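Local coordinates for diol-dehydratase (Roseburia inulinivorans, PDB 5I2A), which probably dehydrates 1,2-propanediol without the help of B12, as a lyase of the glycyl radical enzyme family, at residues D448-A453 against A513-H518; L506-D511 against E679-P684. All blocks are in the same frame, centred on the assembly; numbering follows the deposited sequence.

Contact 1 of 2, residues D448-A453 against A513-H518. With EDO (1,2-ethanediol), chain C.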
loop_
_atom_site.group_PDB
_atom_site.type_symbol
_atom_site.label_atom_id
_atom_site.label_comp_id
_atom_site.label_asym_id
_atom_site.label_seq_id
_atom_site.Cartn_x
_atom_site.Cartn_y
_atom_site.Cartn_z
ATOM N N ASP A 448 7.410 -12.951 12.913
ATOM C CA ASP A 448 8.238 -12.064 12.091
ATOM C C ASP A 448 8.968 -11.131 13.062
ATOM O O ASP A 448 8.400 -10.146 13.535
ATOM C CB ASP A 448 7.405 -11.267 11.093
ATOM C CG ASP A 448 8.267 -10.587 10.019
ATOM O OD1 ASP A 448 9.021 -11.281 9.313
ATOM O OD2 ASP A 448 8.186 -9.352 9.872
ATOM N N GLY A 449 10.214 -11.455 13.371
ATOM C CA GLY A 449 10.861 -10.888 14.536
ATOM C C GLY A 449 11.841 -9.764 14.290
ATOM O O GLY A 449 12.205 -9.065 15.233
ATOM N N TRP A 450 12.253 -9.587 13.034
ATOM C CA TRP A 450 13.198 -8.516 12.679
ATOM C C TRP A 450 14.383 -8.547 13.640
ATOM O O TRP A 450 14.780 -7.525 14.194
ATOM C CB TRP A 450 12.489 -7.144 12.691
ATOM C CG TRP A 450 11.918 -6.775 11.334
ATOM C CD1 TRP A 450 11.117 -7.547 10.547
ATOM C CD2 TRP A 450 12.116 -5.546 10.618
ATOM N NE1 TRP A 450 10.816 -6.891 9.391
ATOM C CE2 TRP A 450 11.417 -5.659 9.403
ATOM C CE3 TRP A 450 12.816 -4.365 10.890
ATOM C CZ2 TRP A 450 11.390 -4.632 8.453
ATOM C CZ3 TRP A 450 12.797 -3.340 9.942
ATOM C CH2 TRP A 450 12.101 -3.488 8.735
ATOM N N HIS A 451 14.933 -9.746 13.846
ATOM C CA HIS A 451 15.816 -9.976 14.982
ATOM C C HIS A 451 17.193 -9.303 14.894
ATOM O O HIS A 451 17.932 -9.304 15.870
ATOM C CB HIS A 451 15.988 -11.481 15.209
ATOM C CG HIS A 451 14.732 -12.163 15.666
ATOM N ND1 HIS A 451 14.249 -12.036 16.944
ATOM C CD2 HIS A 451 13.852 -12.947 15.000
ATOM C CE1 HIS A 451 13.134 -12.742 17.061
ATOM N NE2 HIS A 451 12.878 -13.307 15.897
ATOM N N ASP A 452 17.543 -8.724 13.748
ATOM C CA ASP A 452 18.749 -7.897 13.707
ATOM C C ASP A 452 18.509 -6.609 12.909
ATOM O O ASP A 452 19.086 -6.403 11.843
ATOM C CB ASP A 452 19.924 -8.673 13.128
ATOM C CG ASP A 452 21.265 -7.984 13.395
ATOM O OD1 ASP A 452 21.300 -6.970 14.128
ATOM O OD2 ASP A 452 22.285 -8.466 12.878
ATOM N N ALA A 453 17.665 -5.746 13.463
ATOM C CA ALA A 453 17.127 -4.595 12.739
ATOM C C ALA A 453 18.095 -3.421 12.640
ATOM O O ALA A 453 17.968 -2.604 11.732
ATOM C CB ALA A 453 15.815 -4.132 13.392
ATOM N N ALA A 513 10.651 3.064 9.117
ATOM C CA ALA A 513 10.681 3.502 7.719
ATOM C C ALA A 513 11.031 2.347 6.770
ATOM O O ALA A 513 10.392 2.160 5.742
ATOM C CB ALA A 513 11.674 4.658 7.540
ATOM N N ILE A 514 12.048 1.571 7.129
ATOM C CA ILE A 514 12.446 0.423 6.319
ATOM C C ILE A 514 11.337 -0.650 6.324
ATOM O O ILE A 514 11.101 -1.305 5.323
ATOM C CB ILE A 514 13.790 -0.141 6.823
ATOM C CG1 ILE A 514 14.883 0.916 6.628
ATOM C CG2 ILE A 514 14.168 -1.453 6.101
ATOM C CD1 ILE A 514 16.181 0.648 7.409
ATOM N N ASP A 515 10.648 -0.776 7.452
ATOM C CA ASP A 515 9.512 -1.687 7.616
ATOM C C ASP A 515 8.414 -1.375 6.596
ATOM O O ASP A 515 7.937 -2.270 5.899
ATOM C CB ASP A 515 8.974 -1.581 9.058
ATOM C CG ASP A 515 8.413 -2.908 9.602
ATOM O OD1 ASP A 515 7.911 -3.751 8.827
ATOM O OD2 ASP A 515 8.458 -3.084 10.838
ATOM N N TYR A 516 8.039 -0.099 6.495
ATOM C CA TYR A 516 7.062 0.327 5.496
ATOM C C TYR A 516 7.540 -0.025 4.109
ATOM O O TYR A 516 6.757 -0.498 3.306
ATOM C CB TYR A 516 6.771 1.841 5.580
ATOM C CG TYR A 516 5.790 2.148 6.678
ATOM C CD1 TYR A 516 4.481 1.656 6.621
ATOM C CD2 TYR A 516 6.174 2.876 7.793
ATOM C CE1 TYR A 516 3.575 1.898 7.644
ATOM C CE2 TYR A 516 5.279 3.125 8.823
ATOM C CZ TYR A 516 3.983 2.639 8.741
ATOM O OH TYR A 516 3.102 2.895 9.760
ATOM N N ALA A 517 8.828 0.179 3.837
ATOM C CA ALA A 517 9.338 -0.114 2.500
ATOM C C ALA A 517 9.178 -1.603 2.149
ATOM O O ALA A 517 8.710 -1.930 1.056
ATOM C CB ALA A 517 10.804 0.326 2.363
ATOM N N HIS A 518 9.524 -2.506 3.069
ATOM C CA HIS A 518 9.313 -3.934 2.799
ATOM C C HIS A 518 7.824 -4.287 2.652
ATOM O O HIS A 518 7.457 -5.072 1.774
ATOM C CB HIS A 518 9.971 -4.810 3.878
ATOM C CG HIS A 518 11.468 -4.864 3.757
ATOM N ND1 HIS A 518 12.110 -5.664 2.836
ATOM C CD2 HIS A 518 12.442 -4.176 4.399
ATOM C CE1 HIS A 518 13.412 -5.469 2.919
ATOM N NE2 HIS A 518 13.642 -4.577 3.864
HETATM C C1 EDO C . 22.053 -12.013 13.595
HETATM O O1 EDO C . 20.801 -12.660 13.378
HETATM C C2 EDO C . 22.656 -11.705 12.220
HETATM O O2 EDO C . 21.908 -10.691 11.518
#

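Contact 2 of 2, residues L506-D511 against E679-P684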
loop_
_atom_site.group_PDB
_atom_site.type_symbol
_atom_site.label_atom_id
_atom_site.label_comp_id
_atom_site.label_asym_id
_atom_site.label_seq_id
_atom_site.Cartn_x
_atom_site.Cartn_y
_atom_site.Cartn_z
ATOM N N LEU A 506 15.089 7.875 17.256
ATOM C CA LEU A 506 15.467 8.031 15.855
ATOM C C LEU A 506 15.760 6.682 15.178
ATOM O O LEU A 506 15.468 6.497 13.995
ATOM C CB LEU A 506 16.681 8.955 15.737
ATOM C CG LEU A 506 16.428 10.400 16.181
ATOM C CD1 LEU A 506 17.649 11.272 15.940
ATOM C CD2 LEU A 506 15.213 10.962 15.447
ATOM N N MET A 507 16.361 5.757 15.921
ATOM C CA MET A 507 16.610 4.421 15.405
ATOM C C MET A 507 15.273 3.724 15.118
ATOM O O MET A 507 15.134 3.047 14.112
ATOM C CB MET A 507 17.442 3.587 16.387
ATOM C CG MET A 507 17.711 2.166 15.900
ATOM S SD MET A 507 18.781 1.214 16.978
ATOM C CE MET A 507 17.921 1.215 18.546
ATOM N N VAL A 508 14.301 3.920 16.005
ATOM C CA VAL A 508 12.955 3.377 15.807
ATOM C C VAL A 508 12.364 3.975 14.514
ATOM O O VAL A 508 11.791 3.266 13.694
ATOM C CB VAL A 508 12.039 3.650 17.028
ATOM C CG1 VAL A 508 10.579 3.245 16.741
ATOM C CG2 VAL A 508 12.568 2.923 18.287
ATOM N N ASN A 509 12.565 5.269 14.312
ATOM C CA ASN A 509 12.119 5.906 13.074
ATOM C C ASN A 509 12.742 5.246 11.832
ATOM O O ASN A 509 12.045 4.952 10.869
ATOM C CB ASN A 509 12.439 7.411 13.100
ATOM C CG ASN A 509 11.921 8.148 11.869
ATOM O OD1 ASN A 509 12.661 8.363 10.921
ATOM N ND2 ASN A 509 10.643 8.538 11.891
ATOM N N ALA A 510 14.044 4.974 11.881
ATOM C CA ALA A 510 14.747 4.380 10.741
ATOM C C ALA A 510 14.220 2.968 10.421
ATOM O O ALA A 510 13.919 2.649 9.272
ATOM C CB ALA A 510 16.260 4.345 11.003
ATOM N N ASP A 511 14.107 2.132 11.442
ATOM C CA ASP A 511 13.627 0.769 11.231
ATOM C C ASP A 511 12.167 0.750 10.770
ATOM O O ASP A 511 11.811 -0.013 9.880
ATOM C CB ASP A 511 13.785 -0.067 12.508
ATOM C CG ASP A 511 15.171 -0.637 12.658
ATOM O OD1 ASP A 511 15.805 -0.957 11.624
ATOM O OD2 ASP A 511 15.618 -0.783 13.805
ATOM N N GLU A 679 11.438 -1.311 24.855
ATOM C CA GLU A 679 10.258 -2.182 24.974
ATOM C C GLU A 679 8.936 -1.406 24.903
ATOM O O GLU A 679 7.882 -2.014 24.862
ATOM C CB GLU A 679 10.296 -3.005 26.266
ATOM C CG GLU A 679 10.115 -2.176 27.545
ATOM C CD GLU A 679 10.078 -3.020 28.829
ATOM O OE1 GLU A 679 9.959 -2.423 29.914
ATOM O OE2 GLU A 679 10.162 -4.264 28.761
ATOM N N THR A 680 8.996 -0.075 24.862
ATOM C CA THR A 680 7.783 0.735 24.771
ATOM C C THR A 680 7.418 1.112 23.329
ATOM O O THR A 680 6.333 1.600 23.094
ATOM C CB THR A 680 7.900 2.057 25.589
ATOM O OG1 THR A 680 8.785 2.961 24.920
ATOM C CG2 THR A 680 8.429 1.797 27.016
ATOM N N PHE A 681 8.322 0.918 22.370
ATOM C CA PHE A 681 8.049 1.348 20.989
ATOM C C PHE A 681 7.380 0.257 20.164
ATOM O O PHE A 681 7.536 -0.923 20.457
ATOM C CB PHE A 681 9.349 1.808 20.293
ATOM C CG PHE A 681 9.889 3.091 20.849
ATOM C CD1 PHE A 681 9.360 4.311 20.445
ATOM C CD2 PHE A 681 10.890 3.083 21.801
ATOM C CE1 PHE A 681 9.833 5.495 20.976
ATOM C CE2 PHE A 681 11.376 4.263 22.328
ATOM C CZ PHE A 681 10.846 5.469 21.923
ATOM N N LYS A 682 6.645 0.660 19.130
ATOM C CA LYS A 682 5.885 -0.270 18.307
ATOM C C LYS A 682 6.290 -0.169 16.851
ATOM O O LYS A 682 6.831 0.843 16.422
ATOM C CB LYS A 682 4.385 -0.012 18.445
ATOM C CG LYS A 682 3.892 -0.040 19.877
ATOM C CD LYS A 682 2.430 0.355 19.958
ATOM C CE LYS A 682 1.968 0.484 21.404
ATOM N NZ LYS A 682 0.532 0.886 21.497
ATOM N N ASN A 683 6.014 -1.216 16.085
ATOM C CA ASN A 683 6.389 -1.233 14.678
ATOM C C ASN A 683 5.136 -1.296 13.815
ATOM O O ASN A 683 4.054 -1.528 14.344
ATOM C CB ASN A 683 7.355 -2.405 14.387
ATOM C CG ASN A 683 6.751 -3.772 14.668
ATOM O OD1 ASN A 683 5.611 -4.049 14.310
ATOM N ND2 ASN A 683 7.539 -4.648 15.316
ATOM N N PRO A 684 5.275 -1.081 12.492
ATOM C CA PRO A 684 4.089 -1.029 11.626
ATOM C C PRO A 684 3.425 -2.378 11.393
ATOM O O PRO A 684 2.361 -2.413 10.777
ATOM C CB PRO A 684 4.642 -0.476 10.298
ATOM C CG PRO A 684 5.896 0.214 10.679
ATOM C CD PRO A 684 6.474 -0.621 11.769
#

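Contact 1 of 2, residues D448-A453 against A513-H518
Trp-450 stands on the loop between strands 447-448 and 454-457, in the pyruvate formate lyase-like fold of glycyl radical enzymes, and its indole reaches out to Asp-515 on helix 489-521. The same loop carries Asp-452 into a pocket where 1,2-ethanediol is bound, so one short loop faces both a diol site and a buried helix. The six-membered part of the indole does the touching. Trp-450 CH2 comes to 3.3 Å from the backbone N of Asp-515, while Ile-514 C lies at the ring edge, close to the ring plane. The Asp-515 carboxylate stacks over one face, offset toward the rim, its plane 20° from that of the indole, with CG 3.6 Å from Trp-450 CZ2. Ile-514 adds an apolar touch through CG2, 3.9 Å from Trp-450 CH2, and His-518 CD2 approaches Trp-450 CZ2 obliquely at 4.2 Å. The negative charge stacked on the indole is probably offset by Arg-685, which forms salt bridges with Asp-515 OD2 and Asp-448 OD2 and makes a cation-pi contact with Trp-450. Tyr-159 meets the indole edge-to-face, and its carbonyl oxygen is hydrogen-bonded to His-518 NE2. An alanine in place of Trp-450 would probably open a gap between loop and helix, leaving the Asp-515 carboxylate without its flat partner and Arg-685 without its aromatic one. Two residues on, the Asp-452 carboxylate is swung away from the backbone nitrogen (chi1 -165°) and toward the bound diol, which is also hydrogen-bonded to Glu-440, His-166, His-283 and Ser-284. The ligand probably came from the crystallisation liquor, but as a vicinal diol its place is consistent with the substrate pocket; its O2 donates a hydrogen bond of 2.6 Å to Asp-452 OD2.

Contact 2 of 2, residues L506-D511 against E679-P684
Val-508 and Phe-681 meet through complementary first torsions. In Val-508, on helix 489-521, chi1 of 172° sets CG1 opposite the backbone nitrogen and leaves CG2 beside it, so that both methyls face the loop. In Phe-681, chi1 of -69° turns the ring away from its own carbonyl carbon, presenting a face to the helix. CG2 of the valine sits over that face in a CH-pi contact, with Val-508 CG2 4.0 Å from the centroid of the Phe-681 ring and 24° off the normal. The methyl is displaced toward the rim at the root of the ring, and its shortest approach is accordingly 3.7 Å, from Val-508 CG2 to Phe-681 CG. The second methyl straddles the junction of ring and backbone: Val-508 CG1 lies 4.0 Å from Phe-681 CB and the same distance from CD1. Thr-680 OG1, from the same loop, lies over the opposite face of Phe-681, 3.7 Å above the plane and toward the rim. The loop runs on past the helix, where the carbonyl oxygen of Lys-682 is hydrogen-bonded to Asn-512 ND2, and Asn-683 OD1 is hydrogen-bonded to Arg-685 N in an Asx turn and also to Gly-687 N, fixing the path of the loop into strand 688-689. Tyr-689 of that strand touches both Val-508 and Phe-681, and it shares a backbone hydrogen bond with the latter. Gly-196 of the second subunit packs on Val-508, and Ala-198 of that subunit on Pro-684. The arrangement is thus apolar helix-to-loop packing, beside the subunit interface of a pyruvate formate lyase-like fold.

In the fold
From the N terminus, the chain first lays down the loop 448-453, then helix 489-521 with its segments 506-511 and 513-518, and finally the loop 679-684. Contact 1 closes a connection of 59 residues, contact 2 one of 167 that is largely helical. Because the segments alternate, the two closures cross, with helix 489-521 as the shared element and their centres about 10 Å apart. They also meet directly: Trp-450 CZ3 is 3.5 Å from Asp-511 O, and Asp-515 OD2 is 3.3 Å from Pro-684 CD. Together they tie two loops leading into sheet strands 454-457 and 688-689 to one helix that borders the second subunit.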